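Local coordinates for protein similar to yteR (Bacilus subtilis) (Clostridium acetobutylicum, PDB 4WU0) that probably hydrolyses unsaturated rhamnogalacturonan fragments of pectin, as a glycoside hydrolase of family 105 related to YteR, at residues Met8-Ile13 and Asp43-Asp48; Ile12-Ile17 and Asp308-Leu313; Glu114-His119 and Ile160-Asn165; Trp128-Tyr133 and Leu174-Asp179. One frame throughout, in Å; residues are numbered along the deposited sequence.

Contact 1. Residues Met8-Ile13 and Asp43-Asp48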
loop_
_atom_site.group_PDB
_atom_site.type_symbol
_atom_site.label_atom_id
_atom_site.label_comp_id
_atom_site.label_asym_id
_atom_site.label_seq_id
_atom_site.Cartn_x
_atom_site.Cartn_y
_atom_site.Cartn_z
ATOM N N MET A 8 10.092 -16.380 0.427
ATOM C CA MET A 8 10.167 -15.152 1.196
ATOM C C MET A 8 9.458 -15.252 2.540
ATOM O O MET A 8 9.952 -14.738 3.543
ATOM C CB MET A 8 9.598 -13.986 0.407
ATOM C CG MET A 8 9.722 -12.677 1.143
ATOM S SD MET A 8 11.433 -12.316 1.605
ATOM C CE MET A 8 11.848 -11.471 0.125
ATOM N N ALA A 9 8.277 -15.865 2.559
ATOM C CA ALA A 9 7.561 -16.067 3.815
ATOM C C ALA A 9 8.436 -16.836 4.804
ATOM O O ALA A 9 8.557 -16.462 5.967
ATOM C CB ALA A 9 6.240 -16.817 3.573
ATOM N N ASP A 10 9.067 -17.903 4.320
ATOM C CA ASP A 10 9.928 -18.710 5.172
ATOM C C ASP A 10 11.134 -17.883 5.640
ATOM O O ASP A 10 11.594 -18.038 6.765
ATOM C CB ASP A 10 10.394 -19.974 4.442
ATOM C CG ASP A 10 9.292 -20.999 4.303
ATOM O OD1 ASP A 10 8.303 -20.891 5.075
ATOM O OD2 ASP A 10 9.405 -21.904 3.426
ATOM N N SER A 11 11.629 -17.000 4.783
ATOM C CA SER A 11 12.745 -16.131 5.155
ATOM C C SER A 11 12.358 -15.140 6.247
ATOM O O SER A 11 13.111 -14.912 7.193
ATOM C CB SER A 11 13.270 -15.365 3.934
ATOM O OG SER A 11 13.754 -16.251 2.953
ATOM N N ILE A 12 11.183 -14.541 6.106
ATOM C CA ILE A 12 10.700 -13.566 7.081
ATOM C C ILE A 12 10.568 -14.219 8.454
ATOM O O ILE A 12 10.970 -13.653 9.474
ATOM C CB ILE A 12 9.358 -12.984 6.626
ATOM C CG1 ILE A 12 9.541 -12.123 5.365
ATOM C CG2 ILE A 12 8.692 -12.160 7.738
ATOM C CD1 ILE A 12 8.242 -11.850 4.650
ATOM N N ILE A 13 10.001 -15.415 8.475
ATOM C CA ILE A 13 9.765 -16.134 9.721
ATOM C C ILE A 13 11.091 -16.535 10.357
ATOM O O ILE A 13 11.329 -16.268 11.545
ATOM C CB ILE A 13 8.814 -17.341 9.491
ATOM C CG1 ILE A 13 7.444 -16.807 9.049
ATOM C CG2 ILE A 13 8.697 -18.188 10.734
ATOM C CD1 ILE A 13 6.475 -17.866 8.557
ATOM N N ASP A 43 -0.786 -24.677 4.579
ATOM C CA ASP A 43 0.091 -25.042 5.680
ATOM C C ASP A 43 -0.180 -24.165 6.906
ATOM O O ASP A 43 0.054 -22.959 6.882
ATOM C CB ASP A 43 1.554 -24.923 5.228
ATOM C CG ASP A 43 2.530 -25.497 6.230
ATOM O OD1 ASP A 43 2.181 -25.609 7.426
ATOM O OD2 ASP A 43 3.669 -25.824 5.821
ATOM N N LYS A 44 -0.649 -24.794 7.982
ATOM C CA LYS A 44 -1.069 -24.056 9.177
ATOM C C LYS A 44 0.057 -23.243 9.812
ATOM O O LYS A 44 -0.202 -22.294 10.548
ATOM C CB LYS A 44 -1.686 -25.012 10.210
ATOM C CG LYS A 44 -2.257 -24.313 11.443
ATOM C CD LYS A 44 -2.948 -25.285 12.418
ATOM C CE LYS A 44 -3.348 -24.587 13.730
ATOM N NZ LYS A 44 -4.157 -23.333 13.522
ATOM N N LYS A 45 1.311 -23.569 9.526
ATOM C CA LYS A 45 2.388 -22.793 10.131
ATOM C C LYS A 45 2.325 -21.310 9.730
ATOM O O LYS A 45 2.731 -20.437 10.502
ATOM C CB LYS A 45 3.758 -23.389 9.830
ATOM C CG LYS A 45 4.377 -22.962 8.545
ATOM C CD LYS A 45 5.768 -23.572 8.396
ATOM C CE LYS A 45 6.190 -23.651 6.940
ATOM N NZ LYS A 45 7.276 -24.664 6.717
ATOM N N TYR A 46 1.805 -21.017 8.543
ATOM C CA TYR A 46 1.694 -19.612 8.111
ATOM C C TYR A 46 0.565 -18.906 8.859
ATOM O O TYR A 46 0.731 -17.770 9.325
ATOM C CB TYR A 46 1.550 -19.495 6.597
ATOM C CG TYR A 46 2.735 -20.113 5.916
ATOM C CD1 TYR A 46 3.997 -19.568 6.060
ATOM C CD2 TYR A 46 2.606 -21.294 5.212
ATOM C CE1 TYR A 46 5.096 -20.156 5.481
ATOM C CE2 TYR A 46 3.689 -21.896 4.629
ATOM C CZ TYR A 46 4.944 -21.330 4.773
ATOM O OH TYR A 46 6.030 -21.953 4.198
ATOM N N LEU A 47 -0.567 -19.587 9.010
ATOM C CA LEU A 47 -1.683 -19.030 9.777
ATOM C C LEU A 47 -1.257 -18.828 11.222
ATOM O O LEU A 47 -1.515 -17.782 11.825
ATOM C CB LEU A 47 -2.910 -19.939 9.704
ATOM C CG LEU A 47 -4.104 -19.503 10.553
ATOM C CD1 LEU A 47 -4.547 -18.111 10.132
ATOM C CD2 LEU A 47 -5.260 -20.509 10.448
ATOM N N ASP A 48 -0.566 -19.812 11.776
ATOM C CA ASP A 48 -0.118 -19.707 13.160
ATOM C C ASP A 48 0.819 -18.521 13.375
ATOM O O ASP A 48 0.728 -17.847 14.393
ATOM C CB ASP A 48 0.561 -21.000 13.610
ATOM C CG ASP A 48 -0.415 -22.144 13.773
ATOM O OD1 ASP A 48 -1.622 -21.881 13.959
ATOM O OD2 ASP A 48 0.037 -23.308 13.726
HETATM O O HOH W 1 8.734 -24.242 4.572
#
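A9, D10 and I13 on one flank of helix 4-14 meet K45 and Y46 in the first turn of helix 44-54, a helix-helix packing of the (alpha/alpha)6-barrel fold. The short axes cross at 47° with a closest approach of 11.7 Å, a wide spacing bridged by the tyrosine ring. A9 comes first: its CB lies 4.0 Å from Y46 CE1, the methyl reaching the ring obliquely. D10 follows and supplies the polar grip. Y46 OH donates to D10 OD1 over 2.7 Å, arriving on the syn side of the carboxylate. D10 OD1 sits at the ring edge, near its plane, and the carboxylate is turned 21° from the ring. One turn after A9, I13 CD1 reaches Y46 CD1 at 3.9 Å. These contacts hold the ring between the helices, while V37, Y38 and T41 of helix 25-41 also pack against it. K45 takes the crowded position at its first torsion, CG lying between backbone N and carbonyl carbon (chi1 86°), which sets CG over the centre of one Y46 face. From there the extended chain runs toward D10, and a water closes the gap, accepting from K45 NZ at 2.6 Å and donating to D10 OD2 at 2.7 Å.

Contact 2. Residues Ile12-Ile17 and Asp308-Leu313; sequences IIAKNI and DGLINL
This is a surface contact at which A14 and K15, at the C-terminal end of helix 4-14, meet the turn that leads into strand 311-317. The helix ends in a Schellman motif at N16, and the facing turn is an Asx turn, in which D308 OD1 accepts from L310 N (3.0 Å). G309 sits between them with a positive phi of 85°. The apolar part is small and tight: A14 CB and L310 CD1 are 3.5 Å apart. K15 covers more ground. Its aliphatic chain slides past L310 in the opposite direction, with K15 CE 4.0 Å from L310 CB. The same carbon, K15 CE, lies 3.3 Å from I311 O. A bend at the last torsion (chi4 -70°) brings K15 NZ to N312 OD1, where it makes a weak hydrogen bond at 3.2 Å; the stronger partner of that oxygen is N343 ND2. T306 OG1 is a further partner of K15 NZ. D308 OD2 lies beyond salt-bridge range, yet one water joins the two charges, accepting from K15 NZ (2.6 Å) and donating to D308 OD2. The ammonium is met by neutral oxygens and reaches the D308 carboxylate through water, so direct charge pairing probably contributes little.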
loop_
_atom_site.group_PDB
_atom_site.type_symbol
_atom_site.label_atom_id
_atom_site.label_comp_id
_atom_site.label_asym_id
_atom_site.label_seq_id
_atom_site.Cartn_x
_atom_site.Cartn_y
_atom_site.Cartn_z
ATOM N N ILE A 12 11.183 -14.541 6.106
ATOM C CA ILE A 12 10.700 -13.566 7.081
ATOM C C ILE A 12 10.568 -14.219 8.454
ATOM O O ILE A 12 10.970 -13.653 9.474
ATOM C CB ILE A 12 9.358 -12.984 6.626
ATOM C CG1 ILE A 12 9.541 -12.123 5.365
ATOM C CG2 ILE A 12 8.692 -12.160 7.738
ATOM C CD1 ILE A 12 8.242 -11.850 4.650
ATOM N N ILE A 13 10.001 -15.415 8.475
ATOM C CA ILE A 13 9.765 -16.134 9.721
ATOM C C ILE A 13 11.091 -16.535 10.357
ATOM O O ILE A 13 11.329 -16.268 11.545
ATOM C CB ILE A 13 8.814 -17.341 9.491
ATOM C CG1 ILE A 13 7.444 -16.807 9.049
ATOM C CG2 ILE A 13 8.697 -18.188 10.734
ATOM C CD1 ILE A 13 6.475 -17.866 8.557
ATOM N N ALA A 14 11.982 -17.128 9.563
ATOM C CA ALA A 14 13.267 -17.605 10.084
ATOM C C ALA A 14 14.194 -16.471 10.530
ATOM O O ALA A 14 14.970 -16.642 11.467
ATOM C CB ALA A 14 13.974 -18.492 9.036
ATOM N N LYS A 15 14.139 -15.329 9.845
ATOM C CA LYS A 15 15.002 -14.199 10.172
ATOM C C LYS A 15 14.395 -13.375 11.314
ATOM O O LYS A 15 14.992 -12.408 11.782
ATOM C CB LYS A 15 15.239 -13.328 8.930
ATOM C CG LYS A 15 16.104 -14.004 7.841
ATOM C CD LYS A 15 16.123 -13.180 6.537
ATOM C CE LYS A 15 16.781 -13.906 5.376
ATOM N NZ LYS A 15 18.240 -14.051 5.535
ATOM N N ASN A 16 13.208 -13.784 11.749
ATOM C CA ASN A 16 12.451 -13.108 12.814
ATOM C C ASN A 16 12.350 -11.598 12.625
ATOM O O ASN A 16 12.649 -10.812 13.520
ATOM C CB ASN A 16 13.018 -13.447 14.199
ATOM C CG ASN A 16 12.003 -13.231 15.306
ATOM O OD1 ASN A 16 10.788 -13.370 15.095
ATOM N ND2 ASN A 16 12.488 -12.861 16.489
ATOM N N ILE A 17 11.932 -11.206 11.438
ATOM C CA ILE A 17 11.731 -9.800 11.121
ATOM C C ILE A 17 10.719 -9.217 12.101
ATOM O O ILE A 17 9.692 -9.825 12.382
ATOM C CB ILE A 17 11.216 -9.665 9.678
ATOM C CG1 ILE A 17 12.213 -10.275 8.683
ATOM C CG2 ILE A 17 10.942 -8.224 9.324
ATOM C CD1 ILE A 17 13.591 -9.712 8.742
ATOM N N ASP A 308 22.278 -19.581 4.026
ATOM C CA ASP A 308 21.366 -20.594 4.536
ATOM C C ASP A 308 20.289 -20.950 3.509
ATOM O O ASP A 308 19.423 -21.783 3.780
ATOM C CB ASP A 308 20.727 -20.127 5.855
ATOM C CG ASP A 308 20.079 -18.750 5.749
ATOM O OD1 ASP A 308 19.925 -18.245 4.620
ATOM O OD2 ASP A 308 19.710 -18.164 6.794
ATOM N N GLY A 309 20.349 -20.322 2.334
ATOM C CA GLY A 309 19.395 -20.591 1.273
ATOM C C GLY A 309 18.113 -19.790 1.367
ATOM O O GLY A 309 17.209 -19.957 0.536
ATOM N N LEU A 310 18.032 -18.919 2.372
ATOM C CA LEU A 310 16.950 -17.959 2.477
ATOM C C LEU A 310 17.302 -16.730 1.632
ATOM O O LEU A 310 18.349 -16.700 0.972
ATOM C CB LEU A 310 16.706 -17.593 3.948
ATOM C CG LEU A 310 16.301 -18.758 4.879
ATOM C CD1 LEU A 310 16.128 -18.256 6.319
ATOM C CD2 LEU A 310 15.048 -19.466 4.405
ATOM N N ILE A 311 16.404 -15.753 1.589
ATOM C CA ILE A 311 16.594 -14.576 0.739
ATOM C C ILE A 311 16.380 -13.268 1.485
ATOM O O ILE A 311 15.558 -13.183 2.410
ATOM C CB ILE A 311 15.681 -14.588 -0.519
ATOM C CG1 ILE A 311 14.213 -14.775 -0.123
ATOM C CG2 ILE A 311 16.167 -15.668 -1.505
ATOM C CD1 ILE A 311 13.262 -14.797 -1.279
ATOM N N ASN A 312 17.135 -12.257 1.065
ATOM C CA ASN A 312 16.935 -10.869 1.474
ATOM C C ASN A 312 16.299 -10.066 0.371
ATOM O O ASN A 312 16.566 -10.279 -0.801
ATOM C CB ASN A 312 18.270 -10.176 1.769
ATOM C CG ASN A 312 18.957 -10.697 2.994
ATOM O OD1 ASN A 312 18.359 -11.349 3.859
ATOM N ND2 ASN A 312 20.248 -10.403 3.081
ATOM N N LEU A 313 15.433 -9.141 0.754
ATOM C CA LEU A 313 14.946 -8.127 -0.169
ATOM C C LEU A 313 15.663 -6.817 0.138
ATOM O O LEU A 313 15.588 -6.305 1.237
ATOM C CB LEU A 313 13.440 -7.935 -0.031
ATOM C CG LEU A 313 12.789 -6.926 -0.985
ATOM C CD1 LEU A 313 12.827 -7.389 -2.411
ATOM C CD2 LEU A 313 11.345 -6.659 -0.565
HETATM O O HOH W 2 19.468 -15.668 7.179
#

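Contact 3. Residues Glu114-His119 and Ile160-Asn165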
loop_
_atom_site.group_PDB
_atom_site.type_symbol
_atom_site.label_atom_id
_atom_site.label_comp_id
_atom_site.label_asym_id
_atom_site.label_seq_id
_atom_site.Cartn_x
_atom_site.Cartn_y
_atom_site.Cartn_z
ATOM N N GLU A 114 -13.922 18.380 0.363
ATOM C CA GLU A 114 -14.503 17.422 -0.585
ATOM C C GLU A 114 -14.659 16.017 0.000
ATOM O O GLU A 114 -14.765 15.028 -0.739
ATOM C CB GLU A 114 -13.654 17.366 -1.846
ATOM C CG GLU A 114 -13.528 18.700 -2.536
ATOM C CD GLU A 114 -12.512 18.677 -3.646
ATOM O OE1 GLU A 114 -11.316 18.465 -3.333
ATOM O OE2 GLU A 114 -12.919 18.871 -4.814
ATOM N N ASN A 115 -14.662 15.934 1.326
ATOM C CA ASN A 115 -14.996 14.701 2.045
ATOM C C ASN A 115 -13.989 13.573 1.948
ATOM O O ASN A 115 -14.336 12.397 2.125
ATOM C CB ASN A 115 -16.412 14.217 1.677
ATOM C CG ASN A 115 -17.464 14.852 2.554
ATOM O OD1 ASN A 115 -17.348 14.828 3.779
ATOM N ND2 ASN A 115 -18.473 15.475 1.935
ATOM N N VAL A 116 -12.721 13.919 1.739
ATOM C CA VAL A 116 -11.645 12.935 1.776
ATOM C C VAL A 116 -11.012 12.944 3.165
ATOM O O VAL A 116 -10.789 14.005 3.744
ATOM C CB VAL A 116 -10.574 13.241 0.712
ATOM C CG1 VAL A 116 -9.493 12.204 0.713
ATOM C CG2 VAL A 116 -11.229 13.376 -0.672
ATOM N N PHE A 117 -10.742 11.774 3.720
ATOM C CA PHE A 117 -10.058 11.698 5.013
ATOM C C PHE A 117 -8.734 12.495 4.996
ATOM O O PHE A 117 -7.886 12.307 4.106
ATOM C CB PHE A 117 -9.693 10.248 5.342
ATOM C CG PHE A 117 -10.871 9.304 5.484
ATOM C CD1 PHE A 117 -11.978 9.637 6.253
ATOM C CD2 PHE A 117 -10.829 8.056 4.888
ATOM C CE1 PHE A 117 -13.041 8.741 6.393
ATOM C CE2 PHE A 117 -11.867 7.156 5.028
ATOM C CZ PHE A 117 -12.977 7.499 5.781
ATOM N N TRP A 118 -8.535 13.330 5.998
ATOM C CA TRP A 118 -7.208 13.842 6.294
ATOM C C TRP A 118 -6.257 12.666 6.558
ATOM O O TRP A 118 -6.626 11.667 7.167
ATOM C CB TRP A 118 -7.204 14.669 7.573
ATOM C CG TRP A 118 -7.927 15.965 7.536
ATOM C CD1 TRP A 118 -8.600 16.521 6.480
ATOM C CD2 TRP A 118 -8.028 16.899 8.613
ATOM N NE1 TRP A 118 -9.117 17.745 6.842
ATOM C CE2 TRP A 118 -8.799 17.991 8.154
ATOM C CE3 TRP A 118 -7.563 16.906 9.934
ATOM C CZ2 TRP A 118 -9.080 19.091 8.954
ATOM C CZ3 TRP A 118 -7.854 17.996 10.737
ATOM C CH2 TRP A 118 -8.612 19.072 10.247
ATOM N N HIS A 119 -5.021 12.805 6.122
ATOM C CA HIS A 119 -4.042 11.756 6.353
ATOM C C HIS A 119 -3.876 11.454 7.869
ATOM O O HIS A 119 -3.881 10.276 8.293
ATOM C CB HIS A 119 -2.711 12.136 5.731
ATOM C CG HIS A 119 -1.773 10.985 5.683
ATOM N ND1 HIS A 119 -2.081 9.834 4.988
ATOM C CD2 HIS A 119 -0.588 10.762 6.295
ATOM C CE1 HIS A 119 -1.115 8.953 5.167
ATOM N NE2 HIS A 119 -0.199 9.493 5.953
ATOM N N ILE A 160 -11.749 9.224 -6.459
ATOM C CA ILE A 160 -11.966 10.124 -7.583
ATOM C C ILE A 160 -11.450 11.537 -7.292
ATOM O O ILE A 160 -10.827 12.159 -8.134
ATOM C CB ILE A 160 -13.452 10.138 -7.960
ATOM C CG1 ILE A 160 -13.814 8.801 -8.606
ATOM C CG2 ILE A 160 -13.786 11.280 -8.909
ATOM C CD1 ILE A 160 -15.310 8.511 -8.706
ATOM N N ILE A 161 -11.725 12.027 -6.099
ATOM C CA ILE A 161 -11.271 13.356 -5.698
ATOM C C ILE A 161 -9.747 13.365 -5.565
ATOM O O ILE A 161 -9.099 14.351 -5.898
ATOM C CB ILE A 161 -11.932 13.785 -4.381
ATOM C CG1 ILE A 161 -13.435 13.971 -4.565
ATOM C CG2 ILE A 161 -11.301 15.075 -3.829
ATOM C CD1 ILE A 161 -13.831 15.010 -5.575
ATOM N N THR A 162 -9.183 12.278 -5.057
ATOM C CA THR A 162 -7.736 12.209 -4.929
ATOM C C THR A 162 -7.082 12.308 -6.304
ATOM O O THR A 162 -6.125 13.045 -6.493
ATOM C CB THR A 162 -7.312 10.938 -4.185
ATOM O OG1 THR A 162 -7.818 11.010 -2.850
ATOM C CG2 THR A 162 -5.802 10.781 -4.151
ATOM N N GLU A 163 -7.592 11.580 -7.285
ATOM C CA GLU A 163 -7.017 11.686 -8.606
ATOM C C GLU A 163 -7.197 13.100 -9.181
ATOM O O GLU A 163 -6.275 13.634 -9.793
ATOM C CB GLU A 163 -7.625 10.643 -9.543
ATOM C CG GLU A 163 -6.951 10.571 -10.890
ATOM C CD GLU A 163 -7.709 11.274 -12.008
ATOM O OE1 GLU A 163 -8.631 12.077 -11.732
ATOM O OE2 GLU A 163 -7.364 11.026 -13.180
ATOM N N LYS A 164 -8.359 13.716 -8.967
ATOM C CA LYS A 164 -8.610 15.059 -9.475
ATOM C C LYS A 164 -7.585 16.055 -8.937
ATOM O O LYS A 164 -7.055 16.884 -9.680
ATOM C CB LYS A 164 -10.020 15.510 -9.094
ATOM C CG LYS A 164 -10.353 16.928 -9.529
ATOM C CD LYS A 164 -11.760 17.322 -9.117
ATOM C CE LYS A 164 -12.165 18.630 -9.785
ATOM N NZ LYS A 164 -11.821 19.840 -8.981
ATOM N N ASN A 165 -7.283 15.956 -7.649
ATOM C CA ASN A 165 -6.427 16.941 -7.003
ATOM C C ASN A 165 -4.941 16.644 -7.108
ATOM O O ASN A 165 -4.139 17.578 -7.066
ATOM C CB ASN A 165 -6.779 17.095 -5.523
ATOM C CG ASN A 165 -8.113 17.820 -5.291
ATOM O OD1 ASN A 165 -8.424 18.814 -5.940
ATOM N ND2 ASN A 165 -8.890 17.316 -4.349
#
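E114, I161 and V116 bury the most surface where the loop between helix 93-108 and strand 126-128 lies against helix 152-166. E114 reaches over the helix with its chain extended beyond CG, and I161 CG2 packs against that chain, 3.8 Å from E114 CB and 3.4 Å from E114 OE1. The same methyl also meets V116, whose CG2 is 3.6 Å from I161 CG2. I161 CG2 can serve both because it stands anti to the backbone N, while CG1 turns beside that N (chi1 -66°) and carries I161 CD1 to within 4.0 Å of E114 OE2. The other branch of V116, CG1, approaches T162 OG1, a hydroxyl bonded to Q158 O within its own helix. One turn beyond I161, N165 ND2 donates to E114 OE1 over 2.9 Å at a nearly straight 166°. The acceptor lies in the amide plane of N165, and the donor arrives on the syn side of the carboxylate, although the two planes are 44° apart. H157 and Q158 of the helix add bonds to E114 O and F117 N of the loop. The direct side-chain bond across the contact is thus between a carboxylate and a neutral amide; K164, beyond salt-bridge distance, may add a weak favourable field.

Contact 4. Residues Trp128-Tyr133 and Leu174-Asp179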
loop_
_atom_site.group_PDB
_atom_site.type_symbol
_atom_site.label_atom_id
_atom_site.label_comp_id
_atom_site.label_asym_id
_atom_site.label_seq_id
_atom_site.Cartn_x
_atom_site.Cartn_y
_atom_site.Cartn_z
ATOM N N TRP A 128 -2.600 12.433 1.424
ATOM C CA TRP A 128 -1.407 11.749 0.914
ATOM C C TRP A 128 -1.837 10.450 0.245
ATOM O O TRP A 128 -2.769 9.774 0.722
ATOM C CB TRP A 128 -0.423 11.374 2.020
ATOM C CG TRP A 128 0.074 12.452 2.953
ATOM C CD1 TRP A 128 -0.451 13.699 3.180
ATOM C CD2 TRP A 128 1.202 12.328 3.826
ATOM N NE1 TRP A 128 0.300 14.354 4.139
ATOM C CE2 TRP A 128 1.314 13.530 4.552
ATOM C CE3 TRP A 128 2.127 11.309 4.065
ATOM C CZ2 TRP A 128 2.317 13.740 5.496
ATOM C CZ3 TRP A 128 3.117 11.521 4.991
ATOM C CH2 TRP A 128 3.208 12.722 5.703
ATOM N N LEU A 129 -1.185 10.100 -0.860
ATOM C CA LEU A 129 -1.581 8.896 -1.598
ATOM C C LEU A 129 -1.574 7.671 -0.684
ATOM O O LEU A 129 -2.450 6.797 -0.818
ATOM C CB LEU A 129 -0.653 8.639 -2.794
ATOM C CG LEU A 129 -0.732 9.606 -3.977
ATOM C CD1 LEU A 129 0.193 9.201 -5.077
ATOM C CD2 LEU A 129 -2.169 9.694 -4.481
ATOM N N ASP A 130 -0.578 7.579 0.203
ATOM C CA ASP A 130 -0.469 6.452 1.121
ATOM C C ASP A 130 -1.809 6.148 1.787
ATOM O O ASP A 130 -2.158 4.986 1.970
ATOM C CB ASP A 130 0.552 6.699 2.269
ATOM C CG ASP A 130 1.879 7.280 1.823
ATOM O OD1 ASP A 130 1.904 8.177 0.984
ATOM O OD2 ASP A 130 2.924 6.842 2.362
ATOM N N GLY A 131 -2.539 7.189 2.200
ATOM C CA GLY A 131 -3.763 7.031 2.958
ATOM C C GLY A 131 -4.896 6.331 2.246
ATOM O O GLY A 131 -5.767 5.748 2.882
ATOM N N LEU A 132 -4.924 6.423 0.918
ATOM C CA LEU A 132 -5.949 5.739 0.157
ATOM C C LEU A 132 -5.853 4.240 0.329
ATOM O O LEU A 132 -6.861 3.550 0.284
ATOM C CB LEU A 132 -5.868 6.112 -1.327
ATOM C CG LEU A 132 -6.576 7.417 -1.697
ATOM C CD1 LEU A 132 -8.079 7.272 -1.534
ATOM C CD2 LEU A 132 -6.048 8.599 -0.890
ATOM N N TYR A 133 -4.643 3.731 0.529
ATOM C CA TYR A 133 -4.446 2.302 0.749
ATOM C C TYR A 133 -4.785 1.943 2.188
ATOM O O TYR A 133 -5.424 0.919 2.434
ATOM C CB TYR A 133 -2.994 1.902 0.479
ATOM C CG TYR A 133 -2.759 0.419 0.601
ATOM C CD1 TYR A 133 -3.213 -0.450 -0.372
ATOM C CD2 TYR A 133 -2.106 -0.117 1.695
ATOM C CE1 TYR A 133 -2.995 -1.788 -0.258
ATOM C CE2 TYR A 133 -1.882 -1.462 1.813
ATOM C CZ TYR A 133 -2.316 -2.299 0.833
ATOM O OH TYR A 133 -2.075 -3.661 0.933
ATOM N N LEU A 174 0.783 10.875 -10.200
ATOM C CA LEU A 174 0.200 11.614 -9.084
ATOM C C LEU A 174 1.272 11.929 -8.054
ATOM O O LEU A 174 2.104 11.085 -7.706
ATOM C CB LEU A 174 -0.930 10.819 -8.401
ATOM C CG LEU A 174 -2.286 10.746 -9.101
ATOM C CD1 LEU A 174 -2.210 9.930 -10.365
ATOM C CD2 LEU A 174 -3.357 10.176 -8.171
ATOM N N TYR A 175 1.265 13.167 -7.592
ATOM C CA TYR A 175 2.193 13.606 -6.570
ATOM C C TYR A 175 1.892 12.925 -5.244
ATOM O O TYR A 175 0.771 12.505 -4.981
ATOM C CB TYR A 175 2.117 15.119 -6.396
ATOM C CG TYR A 175 2.529 15.891 -7.610
ATOM C CD1 TYR A 175 3.854 16.207 -7.835
ATOM C CD2 TYR A 175 1.590 16.305 -8.541
ATOM C CE1 TYR A 175 4.236 16.919 -8.966
ATOM C CE2 TYR A 175 1.970 17.001 -9.668
ATOM C CZ TYR A 175 3.290 17.300 -9.867
ATOM O OH TYR A 175 3.667 18.008 -10.981
ATOM N N HIS A 176 2.903 12.860 -4.390
ATOM C CA HIS A 176 2.821 12.177 -3.105
ATOM C C HIS A 176 1.687 12.744 -2.218
ATOM O O HIS A 176 0.900 11.993 -1.648
ATOM C CB HIS A 176 4.174 12.330 -2.421
ATOM C CG HIS A 176 4.324 11.597 -1.123
ATOM N ND1 HIS A 176 5.508 11.610 -0.418
ATOM C CD2 HIS A 176 3.462 10.851 -0.395
ATOM C CE1 HIS A 176 5.366 10.908 0.689
ATOM N NE2 HIS A 176 4.144 10.419 0.718
ATOM N N ALA A 177 1.587 14.067 -2.139
ATOM C CA ALA A 177 0.643 14.697 -1.225
ATOM C C ALA A 177 0.128 16.038 -1.718
ATOM O O ALA A 177 0.722 16.685 -2.601
ATOM C CB ALA A 177 1.290 14.882 0.146
ATOM N N TYR A 178 -0.960 16.458 -1.072
ATOM C CA TYR A 178 -1.737 17.642 -1.410
ATOM C C TYR A 178 -2.175 18.292 -0.101
ATOM O O TYR A 178 -2.669 17.600 0.784
ATOM C CB TYR A 178 -2.970 17.206 -2.210
ATOM C CG TYR A 178 -4.045 18.237 -2.412
ATOM C CD1 TYR A 178 -3.805 19.398 -3.128
ATOM C CD2 TYR A 178 -5.323 18.031 -1.908
ATOM C CE1 TYR A 178 -4.808 20.342 -3.323
ATOM C CE2 TYR A 178 -6.331 18.963 -2.108
ATOM C CZ TYR A 178 -6.068 20.110 -2.819
ATOM O OH TYR A 178 -7.082 21.031 -3.012
ATOM N N ASP A 179 -1.982 19.605 0.024
ATOM C CA ASP A 179 -2.485 20.375 1.153
ATOM C C ASP A 179 -3.561 21.330 0.638
ATOM O O ASP A 179 -3.264 22.337 0.007
ATOM C CB ASP A 179 -1.375 21.193 1.807
ATOM C CG ASP A 179 -1.846 21.935 3.038
ATOM O OD1 ASP A 179 -3.047 21.880 3.359
ATOM O OD2 ASP A 179 -1.020 22.596 3.683
HETATM O O HOH W 3 4.377 8.973 3.156
#
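L174 meets L129 at about a right angle: L174 CB lies 3.9 Å from L129 CD1, and the CD2 methyls of the two leucines also touch. Y175 turns its ring elsewhere and contributes its backbone, with Y175 O 3.4 Å from L129 CD1. H176 does the most. Its carbonyl O accepts from L129 N over 2.9 Å, and the same oxygen receives a CA-H contact from W128. With CG anti to the backbone N (chi1 -175°), the imidazole swings back toward the first segment, where NE2 makes a weak, strongly bent bond to D130 OD1 at 3.2 Å. A water in the ring plane links H176 NE2 to D130 OD2 as well, while H176 ND1 is held by Y335 OH; these partners fix the rotation of the ring. Beside it the W128 indole stands steeply inclined. A177 then puts its CB over the indole face in a CH-pi contact, 4.0 Å from the centroid of the five-membered ring. W128 and A177 form an antiparallel, non-hydrogen-bonded pair, and Y178 continues the pairing with I127. The result is a small two-stranded antiparallel sheet whose strand 126-128 passes directly into helix 129-146, within the mainly helical (alpha/alpha)6-barrel fold of this family.

Overall arrangement
The contacts form two pairs on opposite sides of the chain's centre. Contacts 1 and 2 share helix 4-14 and touch each other: S11 OG probably bonds to I311 N, and M8 packs on I311 and L313. Contact 1 is partly buried and joins apolar packing on a tyrosine ring to a hydroxyl-carboxylate bond; contact 2 lies at the surface. In both, a water links a lysine to an aspartate. Contacts 3 and 4, with centres about 9 Å apart, also touch, through H119 against W128 and T162 against L132, and their segments alternate along the chain. Contact 3 is partly buried and pairs a carboxylate with an amide. Contact 4 is the buried one, relying on backbone pairing, aromatic packing and a water between histidine and aspartate.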